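Local coordinates for protein glycosyl hydrolase BlGH5_18 (PDB 7LQX) that is a family 5 glycoside hydrolase that probably takes part in degrading N-glycans, at residues 22-34 and 51-65. Numbering follows the deposited sequence.
Sequences MRMRFGVNYTPSH and DMRRIRNLGMDHVRV
Asp61 OD1 takes three donors: Arg25 NE (2.8 Å) and NH2 press side-on from above the carboxylate plane, and His62 ND1 arrives with the oxygen in its ring plane. OD2 is held from opposite faces, by Arg23 NH2 at 2.7 Å and by Phe26 N in a straight bond. Each arginine is one of two modelled conformers, so their joint hold is uncertain. With CG between its backbone N and carbonyl carbon (chi1 60°), the carboxylate turns back on strand 25-29. Were Asp61 an alanine, Arg23, Phe26 N and His62 ND1 would probably lose this acceptor, leaving Arg25 with Asp100, although Thr310 would still hold His62 NE2. Gly27 CA makes a CH-pi contact over one face of the His62 ring, 3.5 Å from its centroid. The strands pair in parallel: Val28 N bonds His62 O, Arg64 N Val28 O, and Tyr30 N Arg64 O. Asn29 OD1 receives Arg64 NH1, whose guanidinium also meets Asp104 and Glu276. On the face of Val28 and Val63, Val28 CG2 packs on Ile55 CG2 at 3.6 Å. Met52 SE stands over the Tyr30 ring, 4.8 Å from its centroid, a distant Met-aromatic contact; Tyr30 OH reaches the anti lone pair of Asp51 OD2, and Ser33 OG bonds OD1. In this first beta-alpha-beta unit of the barrel, Asp61 ties the start of strand 25-29, Asp51 the segment after it, and the arginines probably stabilise Asp61's charge.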
HETATM    1  N   MSE A  22     -28.944  -3.503 -33.277  1.00 42.11           N
HETATM    2  CA  MSE A  22     -27.800  -2.656 -32.940  1.00 35.54           C
HETATM    3  C   MSE A  22     -28.180  -1.799 -31.743  1.00 36.18           C
HETATM    4  O   MSE A  22     -29.366  -1.571 -31.502  1.00 37.40           O
HETATM    5  CB  MSE A  22     -27.445  -1.749 -34.115  1.00 42.66           C
HETATM    6  CG  MSE A  22     -27.131  -2.494 -35.401  1.00 63.98           C
HETATM    7 SE   MSE A  22     -25.569  -3.651 -35.238  1.00 98.73          SE
HETATM    8  CE  MSE A  22     -24.161  -2.316 -35.431  1.00 80.37           C
ATOM      9  N   ARG A  23     -27.181  -1.282 -31.031  0.54 32.90           N
ATOM     10  CA  ARG A  23     -27.469  -0.458 -29.864  0.54 22.84           C
ATOM     11  C   ARG A  23     -26.188   0.166 -29.337  0.54 23.18           C
ATOM     12  O   ARG A  23     -25.081  -0.270 -29.666  0.54 24.22           O
ATOM     13  CB  ARG A  23     -28.153  -1.303 -28.782  0.54 23.54           C
ATOM     14  CG  ARG A  23     -27.433  -2.622 -28.459  0.54 28.26           C
ATOM     15  CD  ARG A  23     -27.699  -3.079 -27.019  0.54 28.00           C
ATOM     16  NE  ARG A  23     -27.973  -1.915 -26.199  0.54 27.55           N
ATOM     17  CZ  ARG A  23     -27.649  -1.761 -24.927  0.54 16.71           C
ATOM     18  NH1 ARG A  23     -27.030  -2.725 -24.268  0.54 18.74           N
ATOM     19  NH2 ARG A  23     -27.970  -0.628 -24.340  0.54 15.72           N
HETATM   20  N   MSE A  24     -26.360   1.208 -28.518  1.00 16.33           N
HETATM   21  CA  MSE A  24     -25.251   1.909 -27.873  1.00 15.40           C
HETATM   22  C   MSE A  24     -25.384   1.637 -26.376  1.00 13.79           C
HETATM   23  O   MSE A  24     -26.459   1.804 -25.809  1.00 13.91           O
HETATM   24  CB  MSE A  24     -25.322   3.417 -28.092  1.00 15.12           C
HETATM   25  CG  MSE A  24     -24.223   4.183 -27.366  1.00 14.02           C
HETATM   26 SE   MSE A  24     -24.322   6.111 -27.694  1.00 22.25          SE
HETATM   27  CE  MSE A  24     -23.902   6.116 -29.578  1.00 17.15           C
ATOM     28  N   ARG A  25     -24.290   1.255 -25.735  0.66 13.04           N
ATOM     29  CA  ARG A  25     -24.342   0.846 -24.343  0.66 11.94           C
ATOM     30  C   ARG A  25     -24.285   2.061 -23.423  0.66 10.90           C
ATOM     31  O   ARG A  25     -23.563   3.027 -23.686  0.66 10.77           O
ATOM     32  CB  ARG A  25     -23.164  -0.082 -24.042  0.66 15.07           C
ATOM     33  CG  ARG A  25     -22.927  -1.209 -25.051  0.66 25.15           C
ATOM     34  CD  ARG A  25     -24.005  -2.284 -25.011  0.66 28.10           C
ATOM     35  NE  ARG A  25     -24.272  -2.739 -23.652  0.66 21.80           N
ATOM     36  CZ  ARG A  25     -23.667  -3.762 -23.051  0.66 15.52           C
ATOM     37  NH1 ARG A  25     -22.740  -4.478 -23.681  0.66 16.58           N
ATOM     38  NH2 ARG A  25     -24.008  -4.063 -21.806  0.66 11.73           N
ATOM     39  N   PHE A  26     -25.059   2.006 -22.339  1.00 10.31           N
ATOM     40  CA  PHE A  26     -25.058   3.046 -21.312  1.00  9.47           C
ATOM     41  C   PHE A  26     -24.865   2.402 -19.946  1.00  9.41           C
ATOM     42  O   PHE A  26     -25.580   1.457 -19.597  1.00  9.68           O
ATOM     43  CB  PHE A  26     -26.335   3.900 -21.361  1.00  9.80           C
ATOM     44  CG  PHE A  26     -26.303   4.925 -22.452  1.00 10.41           C
ATOM     45  CD1 PHE A  26     -26.635   4.594 -23.760  1.00 11.45           C
ATOM     46  CD2 PHE A  26     -25.882   6.214 -22.180  1.00 10.67           C
ATOM     47  CE1 PHE A  26     -26.576   5.545 -24.762  1.00 12.16           C
ATOM     48  CE2 PHE A  26     -25.819   7.163 -23.175  1.00 10.75           C
ATOM     49  CZ  PHE A  26     -26.152   6.828 -24.470  1.00 11.79           C
ATOM     50  N   GLY A  27     -23.883   2.887 -19.198  1.00  8.49           N
ATOM     51  CA  GLY A  27     -23.597   2.310 -17.903  1.00  8.91           C
ATOM     52  C   GLY A  27     -22.866   3.287 -17.009  1.00  8.15           C
ATOM     53  O   GLY A  27     -22.743   4.473 -17.319  1.00  7.67           O
ATOM     54  N   VAL A  28     -22.387   2.774 -15.873  1.00  7.19           N
ATOM     55  CA  VAL A  28     -21.701   3.598 -14.887  1.00  6.82           C
ATOM     56  C   VAL A  28     -20.444   2.906 -14.386  1.00  6.75           C
ATOM     57  O   VAL A  28     -20.363   1.676 -14.306  1.00  7.42           O
ATOM     58  CB  VAL A  28     -22.590   3.990 -13.681  1.00  8.53           C
ATOM     59  CG1 VAL A  28     -23.746   4.854 -14.128  1.00  8.97           C
ATOM     60  CG2 VAL A  28     -23.088   2.757 -12.952  1.00  9.42           C
ATOM     61  N   ASN A  29     -19.457   3.727 -14.053  1.00  7.39           N
ATOM     62  CA  ASN A  29     -18.332   3.317 -13.230  1.00  6.85           C
ATOM     63  C   ASN A  29     -18.834   3.237 -11.801  1.00  7.25           C
ATOM     64  O   ASN A  29     -19.265   4.245 -11.237  1.00  7.53           O
ATOM     65  CB  ASN A  29     -17.225   4.353 -13.370  1.00  6.72           C
ATOM     66  CG  ASN A  29     -16.565   4.289 -14.734  1.00  5.89           C
ATOM     67  OD1 ASN A  29     -15.747   3.409 -14.982  1.00  7.35           O
ATOM     68  ND2 ASN A  29     -16.936   5.206 -15.629  1.00  6.64           N
ATOM     69  N   TYR A  30     -18.816   2.037 -11.235  1.00  7.54           N
ATOM     70  CA  TYR A  30     -19.483   1.769  -9.963  1.00  7.30           C
ATOM     71  C   TYR A  30     -18.550   2.096  -8.809  1.00  6.65           C
ATOM     72  O   TYR A  30     -17.528   1.430  -8.619  1.00  7.72           O
ATOM     73  CB  TYR A  30     -19.965   0.319  -9.914  1.00  7.60           C
ATOM     74  CG  TYR A  30     -20.544  -0.080  -8.582  1.00  7.04           C
ATOM     75  CD1 TYR A  30     -21.426   0.745  -7.922  1.00  8.28           C
ATOM     76  CD2 TYR A  30     -20.210  -1.292  -7.989  1.00  9.19           C
ATOM     77  CE1 TYR A  30     -21.955   0.391  -6.680  1.00  8.55           C
ATOM     78  CE2 TYR A  30     -20.742  -1.661  -6.770  1.00  8.91           C
ATOM     79  CZ  TYR A  30     -21.611  -0.821  -6.119  1.00  9.26           C
ATOM     80  OH  TYR A  30     -22.107  -1.211  -4.889  1.00  9.76           O
ATOM     81  N   THR A  31     -18.908   3.134  -8.060  1.00  6.99           N
ATOM     82  CA  THR A  31     -18.246   3.488  -6.820  1.00  6.90           C
ATOM     83  C   THR A  31     -19.149   3.059  -5.669  1.00  8.37           C
ATOM     84  O   THR A  31     -20.191   3.691  -5.448  1.00 10.12           O
ATOM     85  CB  THR A  31     -17.991   4.996  -6.783  1.00  7.92           C
ATOM     86  OG1 THR A  31     -19.151   5.708  -7.237  1.00  8.80           O
ATOM     87  CG2 THR A  31     -16.824   5.371  -7.678  1.00  8.77           C
ATOM     88  N   PRO A  32     -18.828   1.989  -4.943  1.00  7.68           N
ATOM     89  CA  PRO A  32     -19.749   1.500  -3.909  1.00  8.95           C
ATOM     90  C   PRO A  32     -20.128   2.589  -2.917  1.00  9.27           C
ATOM     91  O   PRO A  32     -19.281   3.345  -2.437  1.00  9.22           O
ATOM     92  CB  PRO A  32     -18.963   0.362  -3.243  1.00 10.74           C
ATOM     93  CG  PRO A  32     -18.048  -0.137  -4.327  1.00 10.22           C
ATOM     94  CD  PRO A  32     -17.668   1.091  -5.128  1.00  9.15           C
ATOM     95  N   SER A  33     -21.425   2.677  -2.626  1.00 10.43           N
ATOM     96  CA  SER A  33     -21.905   3.705  -1.717  1.00 12.53           C
ATOM     97  C   SER A  33     -21.401   3.478  -0.301  1.00 14.03           C
ATOM     98  O   SER A  33     -21.186   4.445   0.436  1.00 16.92           O
ATOM     99  CB  SER A  33     -23.430   3.740  -1.723  1.00 13.40           C
ATOM    100  OG  SER A  33     -23.969   2.551  -1.174  1.00 12.90           O
ATOM    101  N   HIS A  34     -21.206   2.227   0.095  1.00 10.88           N
ATOM    102  CA  HIS A  34     -20.768   1.875   1.444  1.00 10.78           C
ATOM    103  C   HIS A  34     -19.271   1.590   1.413  1.00 12.91           C
ATOM    104  O   HIS A  34     -18.842   0.440   1.282  1.00 13.96           O
ATOM    105  CB  HIS A  34     -21.592   0.707   1.968  1.00 13.92           C
ATOM    106  CG  HIS A  34     -23.000   1.077   2.324  1.00 14.27           C
ATOM    107  ND1 HIS A  34     -23.859   1.693   1.438  1.00 15.76           N
ATOM    108  CD2 HIS A  34     -23.696   0.921   3.473  1.00 17.05           C
ATOM    109  CE1 HIS A  34     -25.023   1.899   2.026  1.00 16.65           C
ATOM    110  NE2 HIS A  34     -24.948   1.446   3.264  1.00 18.87           N
ATOM    111  N   ASP A  51     -27.466  -0.665  -4.383  1.00 12.76           N
ATOM    112  CA  ASP A  51     -26.776   0.201  -5.333  1.00 12.03           C
ATOM    113  C   ASP A  51     -27.098  -0.224  -6.762  1.00 12.00           C
ATOM    114  O   ASP A  51     -27.401   0.605  -7.628  1.00 11.91           O
ATOM    115  CB  ASP A  51     -25.256   0.112  -5.145  1.00 11.23           C
ATOM    116  CG  ASP A  51     -24.737   0.852  -3.925  1.00 11.21           C
ATOM    117  OD1 ASP A  51     -25.506   1.554  -3.236  1.00 12.61           O
ATOM    118  OD2 ASP A  51     -23.519   0.707  -3.678  1.00 11.01           O
HETATM  119  N   MSE A  52     -27.014  -1.522  -7.029  1.00 11.94           N
HETATM  120  CA  MSE A  52     -27.224  -2.034  -8.374  1.00 11.85           C
HETATM  121  C   MSE A  52     -28.668  -1.902  -8.827  1.00 12.60           C
HETATM  122  O   MSE A  52     -28.934  -1.636 -10.000  1.00 12.51           O
HETATM  123  CB  MSE A  52     -26.813  -3.504  -8.452  1.00 13.73           C
HETATM  124  CG  MSE A  52     -25.346  -3.735  -8.260  1.00 12.87           C
HETATM  125 SE   MSE A  52     -24.247  -3.109  -9.705  1.00 23.27          SE
HETATM  126  CE  MSE A  52     -22.536  -3.800  -9.055  1.00 13.73           C
ATOM    127  N   ARG A  53     -29.606  -2.106  -7.900  1.00 13.40           N
ATOM    128  CA  ARG A  53     -31.012  -1.906  -8.226  1.00 14.22           C
ATOM    129  C   ARG A  53     -31.259  -0.471  -8.678  1.00 14.12           C
ATOM    130  O   ARG A  53     -31.920  -0.230  -9.694  1.00 14.33           O
ATOM    131  CB  ARG A  53     -31.878  -2.256  -7.016  1.00 15.15           C
ATOM    132  CG  ARG A  53     -33.371  -2.183  -7.278  1.00 16.14           C
ATOM    133  CD  ARG A  53     -34.178  -2.392  -6.000  1.00 21.07           C
ATOM    134  NE  ARG A  53     -34.086  -1.238  -5.107  1.00 22.12           N
ATOM    135  CZ  ARG A  53     -34.835  -0.142  -5.223  1.00 21.91           C
ATOM    136  NH1 ARG A  53     -35.735  -0.048  -6.192  1.00 25.90           N
ATOM    137  NH2 ARG A  53     -34.680   0.865  -4.372  1.00 25.02           N
ATOM    138  N   ARG A  54     -30.709   0.498  -7.946  1.00 13.83           N
ATOM    139  CA  ARG A  54     -30.930   1.899  -8.296  1.00 13.84           C
ATOM    140  C   ARG A  54     -30.239   2.268  -9.603  1.00 13.11           C
ATOM    141  O   ARG A  54     -30.786   3.033 -10.406  1.00 13.32           O
ATOM    142  CB  ARG A  54     -30.472   2.780  -7.136  1.00 16.04           C
ATOM    143  CG  ARG A  54     -31.316   2.527  -5.889  1.00 18.72           C
ATOM    144  CD  ARG A  54     -31.106   3.545  -4.789  1.00 26.88           C
ATOM    145  NE  ARG A  54     -31.747   3.102  -3.551  1.00 30.01           N
ATOM    146  CZ  ARG A  54     -31.874   3.851  -2.461  1.00 36.52           C
ATOM    147  NH1 ARG A  54     -32.466   3.356  -1.382  1.00 37.99           N
ATOM    148  NH2 ARG A  54     -31.419   5.096  -2.450  1.00 43.38           N
ATOM    149  N   ILE A  55     -29.040   1.733  -9.837  1.00 12.34           N
ATOM    150  CA  ILE A  55     -28.351   1.952 -11.107  1.00 11.72           C
ATOM    151  C   ILE A  55     -29.169   1.382 -12.258  1.00 12.06           C
ATOM    152  O   ILE A  55     -29.377   2.044 -13.282  1.00 12.04           O
ATOM    153  CB  ILE A  55     -26.941   1.338 -11.044  1.00 10.95           C
ATOM    154  CG1 ILE A  55     -26.065   2.138 -10.077  1.00 10.60           C
ATOM    155  CG2 ILE A  55     -26.325   1.276 -12.441  1.00 10.46           C
ATOM    156  CD1 ILE A  55     -24.818   1.401  -9.649  1.00 10.51           C
ATOM    157  N   ARG A  56     -29.657   0.148 -12.104  1.00 12.44           N
ATOM    158  CA  ARG A  56     -30.470  -0.448 -13.161  1.00 12.86           C
ATOM    159  C   ARG A  56     -31.697   0.408 -13.446  1.00 13.53           C
ATOM    160  O   ARG A  56     -32.120   0.539 -14.602  1.00 13.66           O
ATOM    161  CB  ARG A  56     -30.899  -1.861 -12.761  1.00 13.34           C
ATOM    162  CG  ARG A  56     -31.914  -2.518 -13.703  1.00 13.98           C
ATOM    163  CD  ARG A  56     -31.376  -2.715 -15.118  1.00 13.52           C
ATOM    164  NE  ARG A  56     -32.390  -3.280 -16.012  1.00 16.68           N
ATOM    165  CZ  ARG A  56     -33.311  -2.564 -16.660  1.00 18.13           C
ATOM    166  NH1 ARG A  56     -33.357  -1.245 -16.527  1.00 23.04           N
ATOM    167  NH2 ARG A  56     -34.193  -3.167 -17.451  1.00 19.64           N
ATOM    168  N   ASN A  57     -32.289   0.989 -12.402  1.00 14.02           N
ATOM    169  CA  ASN A  57     -33.512   1.765 -12.567  1.00 14.80           C
ATOM    170  C   ASN A  57     -33.289   3.073 -13.315  1.00 14.52           C
ATOM    171  O   ASN A  57     -34.263   3.670 -13.784  1.00 15.14           O
ATOM    172  CB  ASN A  57     -34.165   1.998 -11.208  1.00 16.33           C
ATOM    173  CG  ASN A  57     -34.865   0.757 -10.693  1.00 19.49           C
ATOM    174  OD1 ASN A  57     -35.055  -0.211 -11.431  1.00 22.17           O
ATOM    175  ND2 ASN A  57     -35.254   0.775  -9.429  1.00 24.15           N
ATOM    176  N   LEU A  58     -32.041   3.522 -13.455  1.00 13.68           N
ATOM    177  CA  LEU A  58     -31.716   4.610 -14.365  1.00 14.93           C
ATOM    178  C   LEU A  58     -31.764   4.194 -15.827  1.00 15.00           C
ATOM    179  O   LEU A  58     -31.574   5.049 -16.706  1.00 16.59           O
ATOM    180  CB  LEU A  58     -30.302   5.121 -14.100  1.00 16.11           C
ATOM    181  CG  LEU A  58     -30.025   5.865 -12.803  1.00 18.49           C
ATOM    182  CD1 LEU A  58     -28.554   6.281 -12.804  1.00 19.94           C
ATOM    183  CD2 LEU A  58     -30.946   7.061 -12.652  1.00 20.58           C
ATOM    184  N   GLY A  59     -31.981   2.915 -16.108  1.00 13.37           N
ATOM    185  CA  GLY A  59     -31.902   2.420 -17.463  1.00 13.24           C
ATOM    186  C   GLY A  59     -30.511   2.041 -17.906  1.00 12.39           C
ATOM    187  O   GLY A  59     -30.219   2.079 -19.109  1.00 12.26           O
HETATM  188  N   MSE A  60     -29.636   1.686 -16.974  1.00 11.93           N
HETATM  189  CA  MSE A  60     -28.278   1.286 -17.305  1.00 11.18           C
HETATM  190  C   MSE A  60     -28.240  -0.180 -17.702  1.00 11.25           C
HETATM  191  O   MSE A  60     -29.004  -0.995 -17.178  1.00 13.24           O
HETATM  192  CB  MSE A  60     -27.363   1.497 -16.103  1.00 10.73           C
HETATM  193  CG  MSE A  60     -27.331   2.915 -15.596  1.00 11.64           C
HETATM  194 SE   MSE A  60     -26.598   4.184 -16.862  1.00 19.03          SE
HETATM  195  CE  MSE A  60     -28.214   4.877 -17.621  1.00 11.52           C
ATOM    196  N   ASP A  61     -27.345  -0.520 -18.626  1.00 10.81           N
ATOM    197  CA  ASP A  61     -27.168  -1.898 -19.049  1.00 11.02           C
ATOM    198  C   ASP A  61     -25.847  -2.508 -18.601  1.00 10.33           C
ATOM    199  O   ASP A  61     -25.638  -3.704 -18.815  1.00 10.77           O
ATOM    200  CB  ASP A  61     -27.340  -2.018 -20.571  1.00 11.05           C
ATOM    201  CG  ASP A  61     -26.349  -1.174 -21.340  1.00 10.51           C
ATOM    202  OD1 ASP A  61     -25.142  -1.471 -21.268  1.00 10.14           O
ATOM    203  OD2 ASP A  61     -26.777  -0.212 -22.003  1.00 11.24           O
ATOM    204  N   HIS A  62     -24.956  -1.737 -17.976  1.00  9.79           N
ATOM    205  CA  HIS A  62     -23.705  -2.314 -17.507  1.00  9.31           C
ATOM    206  C   HIS A  62     -23.089  -1.453 -16.421  1.00  8.93           C
ATOM    207  O   HIS A  62     -23.421  -0.276 -16.255  1.00  8.96           O
ATOM    208  CB  HIS A  62     -22.684  -2.487 -18.646  1.00  8.95           C
ATOM    209  CG  HIS A  62     -22.117  -1.193 -19.155  1.00  8.59           C
ATOM    210  ND1 HIS A  62     -22.721  -0.466 -20.153  1.00  8.81           N
ATOM    211  CD2 HIS A  62     -21.009  -0.497 -18.802  1.00  8.80           C
ATOM    212  CE1 HIS A  62     -22.011   0.624 -20.394  1.00  9.61           C
ATOM    213  NE2 HIS A  62     -20.966   0.630 -19.589  1.00  8.85           N
ATOM    214  N   VAL A  63     -22.152  -2.073 -15.706  1.00  8.63           N
ATOM    215  CA  VAL A  63     -21.279  -1.410 -14.756  1.00  8.22           C
ATOM    216  C   VAL A  63     -19.834  -1.784 -15.059  1.00  7.83           C
ATOM    217  O   VAL A  63     -19.540  -2.860 -15.587  1.00  9.26           O
ATOM    218  CB  VAL A  63     -21.622  -1.787 -13.296  1.00  8.46           C
ATOM    219  CG1 VAL A  63     -22.992  -1.257 -12.900  1.00 11.23           C
ATOM    220  CG2 VAL A  63     -21.548  -3.295 -13.083  1.00  9.20           C
ATOM    221  N   ARG A  64     -18.927  -0.872 -14.716  1.00  7.63           N
ATOM    222  CA  ARG A  64     -17.488  -1.116 -14.670  1.00  6.91           C
ATOM    223  C   ARG A  64     -17.083  -1.150 -13.203  1.00  6.81           C
ATOM    224  O   ARG A  64     -17.456  -0.257 -12.438  1.00  7.78           O
ATOM    225  CB  ARG A  64     -16.746  -0.018 -15.437  1.00  7.62           C
ATOM    226  CG  ARG A  64     -15.236  -0.152 -15.488  1.00  7.35           C
ATOM    227  CD  ARG A  64     -14.649   0.805 -16.521  1.00  7.29           C
ATOM    228  NE  ARG A  64     -13.196   0.892 -16.391  1.00  6.97           N
ATOM    229  CZ  ARG A  64     -12.512   2.017 -16.193  1.00  6.74           C
ATOM    230  NH1 ARG A  64     -13.122   3.192 -16.118  1.00  7.10           N
ATOM    231  NH2 ARG A  64     -11.196   1.958 -16.079  1.00  8.15           N
ATOM    232  N   VAL A  65     -16.367  -2.194 -12.800  0.58  6.74           N
ATOM    233  CA  VAL A  65     -16.058  -2.381 -11.391  0.58  8.28           C
ATOM    234  C   VAL A  65     -14.565  -2.554 -11.174  0.58  6.38           C
ATOM    235  O   VAL A  65     -13.830  -3.026 -12.047  0.58  7.04           O
ATOM    236  CB  VAL A  65     -16.855  -3.545 -10.767  0.58  8.86           C
ATOM    237  CG1 VAL A  65     -18.344  -3.340 -11.006  0.58 10.42           C
ATOM    238  CG2 VAL A  65     -16.394  -4.869 -11.340  0.58 10.40           C
TER
HETATM  239  O   HOH W   1     -22.090  -0.250  -1.306  1.00 11.35           O